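Local coordinates for protein carboxypeptidase 1 (PDB 5GIV) that probably removes amino acids one at a time from the C-terminus of peptides with broad specificity, as a zinc-dependent carboxypeptidase of the M32 family, at residues F225-Q230 with Y273-D278; A388-Q391 with L395-P398; A64-L69 with Q92-A97. All blocks are in the same frame, centred on the assembly; numbering follows the deposited sequence.

Contact 1: F225-Q230 with Y273-D278; sequences FRRGRQ and YEQGVD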
# COMPACT_ATOMS: atom_id res chain seq x y z
N PHE A 225 -3.60 16.94 -0.69
CA PHE A 225 -3.08 15.80 0.07
C PHE A 225 -4.17 15.05 0.81
O PHE A 225 -3.92 13.93 1.29
CB PHE A 225 -2.01 16.27 1.06
CG PHE A 225 -0.68 16.53 0.42
CD1 PHE A 225 0.23 15.49 0.21
CD2 PHE A 225 -0.32 17.81 0.02
CE1 PHE A 225 1.46 15.72 -0.37
CE2 PHE A 225 0.91 18.05 -0.57
CZ PHE A 225 1.80 17.01 -0.77
N ARG A 226 -5.39 15.58 0.87
CA ARG A 226 -6.47 14.75 1.39
C ARG A 226 -6.93 13.72 0.36
O ARG A 226 -7.72 12.83 0.69
CB ARG A 226 -7.60 15.65 1.89
CG ARG A 226 -7.09 16.57 3.03
CD ARG A 226 -8.16 17.43 3.69
NE ARG A 226 -8.86 16.72 4.76
CZ ARG A 226 -9.97 16.03 4.58
NH1 ARG A 226 -10.55 15.42 5.60
NH2 ARG A 226 -10.46 15.91 3.35
N ARG A 227 -6.45 13.83 -0.88
CA ARG A 227 -6.78 12.90 -1.95
C ARG A 227 -5.52 12.39 -2.64
O ARG A 227 -5.53 12.12 -3.84
CB ARG A 227 -7.76 13.51 -2.96
CG ARG A 227 -9.00 14.06 -2.28
CD ARG A 227 -10.08 14.54 -3.25
NE ARG A 227 -9.65 15.58 -4.18
CZ ARG A 227 -9.80 15.48 -5.50
NH1 ARG A 227 -10.36 14.39 -6.03
NH2 ARG A 227 -9.39 16.48 -6.27
N GLY A 228 -4.44 12.26 -1.90
CA GLY A 228 -3.21 11.77 -2.47
C GLY A 228 -2.08 11.83 -1.47
O GLY A 228 -2.27 12.18 -0.30
N ARG A 229 -0.90 11.47 -1.95
CA ARG A 229 0.32 11.51 -1.15
C ARG A 229 1.49 11.29 -2.09
O ARG A 229 1.31 10.92 -3.25
CB ARG A 229 0.30 10.46 -0.02
CG ARG A 229 0.09 9.04 -0.50
CD ARG A 229 0.33 8.01 0.62
NE ARG A 229 1.72 7.96 1.06
CZ ARG A 229 2.18 8.53 2.16
NH1 ARG A 229 1.36 9.19 2.97
NH2 ARG A 229 3.47 8.44 2.46
N GLN A 230 2.70 11.49 -1.55
CA GLN A 230 3.94 11.30 -2.28
C GLN A 230 4.85 10.35 -1.50
O GLN A 230 4.88 10.39 -0.27
CB GLN A 230 4.67 12.64 -2.53
CG GLN A 230 5.98 12.49 -3.32
CD GLN A 230 6.69 13.81 -3.61
OE1 GLN A 230 7.08 14.08 -4.75
NE2 GLN A 230 6.85 14.64 -2.59
N TYR A 273 -4.24 16.98 -12.94
CA TYR A 273 -5.18 16.61 -13.99
C TYR A 273 -6.20 15.61 -13.47
O TYR A 273 -7.41 15.83 -13.58
CB TYR A 273 -4.39 16.06 -15.18
CG TYR A 273 -5.20 15.73 -16.41
CD1 TYR A 273 -6.56 16.01 -16.48
CD2 TYR A 273 -4.60 15.12 -17.49
CE1 TYR A 273 -7.30 15.69 -17.60
CE2 TYR A 273 -5.32 14.81 -18.61
CZ TYR A 273 -6.66 15.09 -18.67
OH TYR A 273 -7.36 14.76 -19.81
N GLU A 274 -5.73 14.49 -12.91
CA GLU A 274 -6.64 13.46 -12.40
C GLU A 274 -7.50 14.00 -11.26
O GLU A 274 -8.69 13.68 -11.17
CB GLU A 274 -5.86 12.22 -11.94
CG GLU A 274 -5.14 11.47 -13.06
CD GLU A 274 -6.06 10.78 -14.04
OE1 GLU A 274 -5.64 10.54 -15.18
OE2 GLU A 274 -7.22 10.48 -13.67
N GLN A 275 -6.90 14.78 -10.36
CA GLN A 275 -7.65 15.30 -9.22
C GLN A 275 -8.70 16.32 -9.63
O GLN A 275 -9.59 16.62 -8.83
CB GLN A 275 -6.71 15.92 -8.18
CG GLN A 275 -5.96 14.88 -7.31
CD GLN A 275 -5.23 15.50 -6.13
OE1 GLN A 275 -4.91 16.70 -6.12
NE2 GLN A 275 -4.96 14.69 -5.11
N GLY A 276 -8.61 16.87 -10.83
CA GLY A 276 -9.62 17.79 -11.31
C GLY A 276 -10.78 17.16 -12.06
O GLY A 276 -11.75 17.86 -12.39
N VAL A 277 -10.72 15.86 -12.35
CA VAL A 277 -11.81 15.24 -13.09
C VAL A 277 -13.10 15.42 -12.31
O VAL A 277 -13.13 15.33 -11.07
CB VAL A 277 -11.52 13.76 -13.37
CG1 VAL A 277 -12.76 13.09 -13.94
CG2 VAL A 277 -10.35 13.61 -14.33
N ASP A 278 -14.17 15.75 -13.03
CA ASP A 278 -15.45 16.00 -12.38
C ASP A 278 -15.92 14.79 -11.57
O ASP A 278 -15.88 13.66 -12.05
CB ASP A 278 -16.50 16.38 -13.41
CG ASP A 278 -17.78 16.84 -12.75
OD1 ASP A 278 -17.67 17.52 -11.71
OD2 ASP A 278 -18.87 16.50 -13.24

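Contact 2: A388-Q391 with L395-P398; sequences AYEQ and LRAP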
# COMPACT_ATOMS: atom_id res chain seq x y z
N ALA A 388 21.81 6.68 -34.61
CA ALA A 388 20.81 7.74 -34.55
C ALA A 388 21.14 8.76 -33.46
O ALA A 388 20.81 9.94 -33.62
CB ALA A 388 19.42 7.15 -34.33
N TYR A 389 21.74 8.33 -32.35
CA TYR A 389 22.14 9.29 -31.32
C TYR A 389 23.28 10.18 -31.82
O TYR A 389 23.26 11.39 -31.59
CB TYR A 389 22.52 8.56 -30.02
CG TYR A 389 21.43 8.64 -28.97
CD1 TYR A 389 20.29 7.85 -29.06
CD2 TYR A 389 21.53 9.53 -27.92
CE1 TYR A 389 19.29 7.95 -28.12
CE2 TYR A 389 20.54 9.62 -26.97
CZ TYR A 389 19.42 8.84 -27.07
OH TYR A 389 18.43 8.95 -26.11
N GLU A 390 24.27 9.60 -32.52
CA GLU A 390 25.30 10.45 -33.12
C GLU A 390 24.70 11.44 -34.10
O GLU A 390 25.05 12.62 -34.10
CB GLU A 390 26.37 9.60 -33.82
CG GLU A 390 27.16 8.71 -32.90
CD GLU A 390 28.23 7.95 -33.65
OE1 GLU A 390 29.05 8.61 -34.34
OE2 GLU A 390 28.25 6.70 -33.57
N GLN A 391 23.77 10.97 -34.94
CA GLN A 391 23.16 11.84 -35.93
C GLN A 391 22.30 12.92 -35.29
O GLN A 391 22.40 14.10 -35.66
CB GLN A 391 22.30 11.01 -36.88
CG GLN A 391 21.33 11.83 -37.72
CD GLN A 391 20.36 10.98 -38.53
OE1 GLN A 391 20.44 9.74 -38.53
NE2 GLN A 391 19.39 11.63 -39.17
N LEU A 395 26.36 12.77 -30.04
CA LEU A 395 27.23 11.94 -29.22
C LEU A 395 26.58 10.58 -29.06
O LEU A 395 25.41 10.38 -29.38
CB LEU A 395 27.51 12.56 -27.86
CG LEU A 395 26.42 12.39 -26.80
CD1 LEU A 395 26.90 12.88 -25.45
CD2 LEU A 395 25.14 13.10 -27.18
N ARG A 396 27.35 9.63 -28.54
CA ARG A 396 26.85 8.29 -28.33
C ARG A 396 27.30 7.78 -26.96
O ARG A 396 28.32 8.20 -26.43
CB ARG A 396 27.28 7.34 -29.45
CG ARG A 396 28.74 7.31 -29.77
CD ARG A 396 29.05 5.96 -30.35
NE ARG A 396 28.93 4.92 -29.32
CZ ARG A 396 28.83 3.62 -29.58
NH1 ARG A 396 28.84 3.19 -30.84
NH2 ARG A 396 28.73 2.75 -28.57
N ALA A 397 26.49 6.89 -26.40
CA ALA A 397 26.82 6.31 -25.12
C ALA A 397 28.03 5.38 -25.25
O ALA A 397 28.33 4.89 -26.34
CB ALA A 397 25.63 5.53 -24.57
N PRO A 398 28.77 5.17 -24.15
CA PRO A 398 29.95 4.29 -24.22
C PRO A 398 29.60 2.83 -24.40
O PRO A 398 30.47 2.04 -24.79
CB PRO A 398 30.64 4.54 -22.87
CG PRO A 398 29.55 5.01 -21.97
CD PRO A 398 28.61 5.80 -22.83

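Contact 3: A64-L69 with Q92-A97; sequences AGYGKL and QDFEKA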
# COMPACT_ATOMS: atom_id res chain seq x y z
N ALA A 64 -20.26 -10.59 -21.51
CA ALA A 64 -21.27 -10.48 -22.56
C ALA A 64 -22.54 -9.80 -22.04
O ALA A 64 -23.13 -8.96 -22.73
CB ALA A 64 -21.60 -11.85 -23.14
N GLY A 65 -22.97 -10.14 -20.83
CA GLY A 65 -24.11 -9.45 -20.26
C GLY A 65 -23.90 -7.95 -20.21
O GLY A 65 -24.73 -7.18 -20.69
N TYR A 66 -22.73 -7.53 -19.72
CA TYR A 66 -22.38 -6.11 -19.71
C TYR A 66 -22.47 -5.52 -21.12
O TYR A 66 -23.02 -4.43 -21.31
CB TYR A 66 -20.98 -5.93 -19.12
CG TYR A 66 -20.36 -4.55 -19.29
CD1 TYR A 66 -21.03 -3.40 -18.92
CD2 TYR A 66 -19.08 -4.42 -19.83
CE1 TYR A 66 -20.45 -2.16 -19.07
CE2 TYR A 66 -18.50 -3.18 -19.99
CZ TYR A 66 -19.18 -2.05 -19.61
OH TYR A 66 -18.59 -0.82 -19.77
N GLY A 67 -21.95 -6.24 -22.11
CA GLY A 67 -22.04 -5.77 -23.48
C GLY A 67 -23.48 -5.59 -23.91
O GLY A 67 -23.81 -4.64 -24.63
N LYS A 68 -24.36 -6.49 -23.47
CA LYS A 68 -25.77 -6.38 -23.84
C LYS A 68 -26.40 -5.14 -23.23
O LYS A 68 -27.17 -4.44 -23.90
CB LYS A 68 -26.52 -7.65 -23.41
N LEU A 69 -26.07 -4.83 -21.97
CA LEU A 69 -26.56 -3.60 -21.37
C LEU A 69 -26.13 -2.38 -22.18
O LEU A 69 -26.95 -1.49 -22.46
CB LEU A 69 -26.05 -3.49 -19.93
CG LEU A 69 -26.67 -4.37 -18.84
CD1 LEU A 69 -26.33 -5.85 -18.99
CD2 LEU A 69 -26.24 -3.88 -17.46
N GLN A 92 -16.70 1.73 -26.92
CA GLN A 92 -15.41 1.74 -27.58
C GLN A 92 -14.38 0.95 -26.78
O GLN A 92 -13.59 0.19 -27.35
CB GLN A 92 -14.93 3.17 -27.81
CG GLN A 92 -15.76 3.92 -28.84
CD GLN A 92 -15.44 5.41 -28.92
OE1 GLN A 92 -14.60 5.93 -28.17
NE2 GLN A 92 -16.12 6.11 -29.82
N ASP A 93 -14.37 1.11 -25.45
CA ASP A 93 -13.50 0.28 -24.62
C ASP A 93 -13.91 -1.18 -24.72
O ASP A 93 -13.06 -2.07 -24.87
CB ASP A 93 -13.56 0.73 -23.15
CG ASP A 93 -13.08 2.16 -22.93
OD1 ASP A 93 -12.42 2.74 -23.82
OD2 ASP A 93 -13.35 2.69 -21.84
N PHE A 94 -15.21 -1.45 -24.69
CA PHE A 94 -15.68 -2.82 -24.82
C PHE A 94 -15.28 -3.41 -26.17
O PHE A 94 -14.94 -4.60 -26.26
CB PHE A 94 -17.19 -2.88 -24.63
CG PHE A 94 -17.73 -4.28 -24.59
CD1 PHE A 94 -18.09 -4.94 -25.75
CD2 PHE A 94 -17.86 -4.94 -23.38
CE1 PHE A 94 -18.59 -6.23 -25.70
CE2 PHE A 94 -18.36 -6.24 -23.33
CZ PHE A 94 -18.72 -6.88 -24.49
N GLU A 95 -15.34 -2.61 -27.24
CA GLU A 95 -14.95 -3.10 -28.55
C GLU A 95 -13.49 -3.55 -28.56
O GLU A 95 -13.19 -4.70 -28.91
CB GLU A 95 -15.19 -2.02 -29.60
CG GLU A 95 -14.64 -2.33 -30.98
CD GLU A 95 -15.35 -3.50 -31.62
OE1 GLU A 95 -16.49 -3.81 -31.19
OE2 GLU A 95 -14.78 -4.10 -32.57
N LYS A 96 -12.57 -2.67 -28.15
CA LYS A 96 -11.15 -3.04 -28.20
C LYS A 96 -10.82 -4.15 -27.21
O LYS A 96 -9.99 -5.01 -27.50
CB LYS A 96 -10.26 -1.81 -27.97
CG LYS A 96 -10.58 -0.97 -26.77
CD LYS A 96 -9.81 0.34 -26.83
CE LYS A 96 -10.22 1.19 -28.05
NZ LYS A 96 -9.37 2.42 -28.14
N ALA A 97 -11.47 -4.15 -26.04
CA ALA A 97 -11.13 -5.16 -25.04
C ALA A 97 -11.52 -6.56 -25.51
O ALA A 97 -10.84 -7.54 -25.17
CB ALA A 97 -11.81 -4.85 -23.71

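Contact 1: F225-Q230 with Y273-D278
Arg227 and Gln275 run past each other in opposite directions, each side chain ending on the backbone of the other residue. Gln275 starts toward the loop: its CB lies 3.3 Å from Arg227 NH2, and CG, set anti to its own carbonyl carbon (chi1 -77°), comes over one face of the guanidinium. Beyond CG the chain is extended, which carries CD past the arginine to the loop backbone. There the amide divides its work. NE2 gives a weak, bent hydrogen bond to Arg227 O, 2.9 Å away, and also approaches Arg227 CB, while OE1 accepts from the backbone N of Asp224. A glutamine suits this place because its one flat end offers a donor and an acceptor to two peptide groups of the same loop, without bringing a charge into a buried spot.

Arg227 returns the grip. Its chain bends at chi3, folding the guanidinium back so that NH2 donates to Gln275 O at 2.6 Å. That bond is nearly straight (168°), and the acceptor sits at the edge of the guanidinium, in its plane. The carbonyl lies in the last turn of the helix, where backbone oxygens run short of amide partners, and a cationic donor answers that need. NE forms a salt bridge with Asp224, so the guanidinium is fixed at two points, and its plane lies only 23° from that of the Gln275 amide, the two stacked.

The pair thus ties the loop between helix 207-221 and strand 230-232 to the C-terminal end of helix 257-275, which carries the zinc ligands His266 and His270; strand 245-250 runs alongside, its Val246 touching Gln275 and bonding to the Arg227 backbone.

Contact 2: A388-Q391 with L395-P398
Glu390 lies alongside Arg396, the two side chains pointing the same way and overlapping by their methylene groups. Glu390 CG rests 3.7 Å from Arg396 CB, and further out the carboxylate oxygen OE2 meets Arg396 CD at 3.4 Å. The charged ends do not close on each other: OE2 and Arg396 NH1 stay 4.5 Å apart, beyond a salt bridge, with the carboxylate and guanidinium planes turned 51° from one another. The attraction between them is therefore likely to be a general electrostatic one. Long chains with greasy stems and charged ends fit this exposed place, since their methylene stems pack on each other while the charged ends can face water.

The guanidinium is instead tied to its own loop, which probably helps to hold it off the glutamate. The arginine chain bends at chi3 (-69°), and NE and NH2 both donate to Ala397 O, at 3.0 and 3.1 Å, a side-on grip on a single acceptor.

Beneath this pair the backbone of Leu395 turns in against the helix. Leu395 O approaches Tyr389 CB to 3.5 Å and lies near the plane of the tyrosine ring, at its edge. The ring itself leads away into the interior, where its hydroxyl bonds to His360 and Arg364 of helix 357-372 and its face runs nearly parallel to Trp385.

The arrangement is a helix C-terminus from which the chain folds back: after helix 381-393 it reverses, so that Leu395 and Arg396 lie against the helix's last turns before the chain moves off, with a buried aromatic on the inner side and a glutamate and an arginine covering the outer one.

Contact 3: A64-L69 with Q92-A97
Phe94, Gly67 and Tyr66 make this contact, and the phenylalanine contributes most of its area. Its CG stands anti to the backbone N (chi1 -173°), which sends the ring straight from its own helix toward the other. One face of the ring is laid against Gly67, whose CA sits 3.6 Å from Phe94 CZ. This is a CH-pi contact: Gly67 CA is 4.0 Å from the ring centroid and 26° off the ring normal, above the face but shifted toward the CE2-CZ rim. The lack of a side chain at Gly67 is what permits it, because a beta carbon there would run into Phe94 CZ.

Tyr66 receives the same ring on another side. Tyr66 CD2 and Phe94 CD2 touch at 3.8 Å. The ring planes stand at 72°, an oblique meeting. The contact joins two consecutive helices, 64-75 and 81-99, in the largely helical M32 fold, and the glycine lets them come close, with the CA atoms of Gly67 and Phe94 7.1 Å apart.

An alanine in place of Phe94 is likely to open a gap between the helices, leaving the CA of Gly67 without its aromatic cover and one flank of the Tyr66 ring without its partner.

Tyr66 suits its place because it serves two directions at once. Its ring is apolar enough to meet Phe94 and to stack on His16, while its buried hydroxyl hydrogen-bonds to Trp17 NE1; both partners belong to helix 8-36, which also packs Leu13 and Leu20 against the tyrosine.

Along the chain the three contacts follow in series: contact 3 closes first, then contact 1, then contact 2, all within the M32 peptidase fold. None touches another. The centres of contacts 1 and 3 are about 29 Å apart, those of 1 and 2 about 40 Å, and those of 2 and 3 about 46 Å; contact 2 lies on the opposite side of the chain's centre from both others. They share no helix: contact 3 pairs helices 64-75 and 81-99, contact 1 uses the end of helix 257-275 near the three-stranded sheet, and contact 2 the end of helix 381-393. Only contact 1 lies near the zinc site, on the helix that carries His266 and His270; the others join helices and turns far from it.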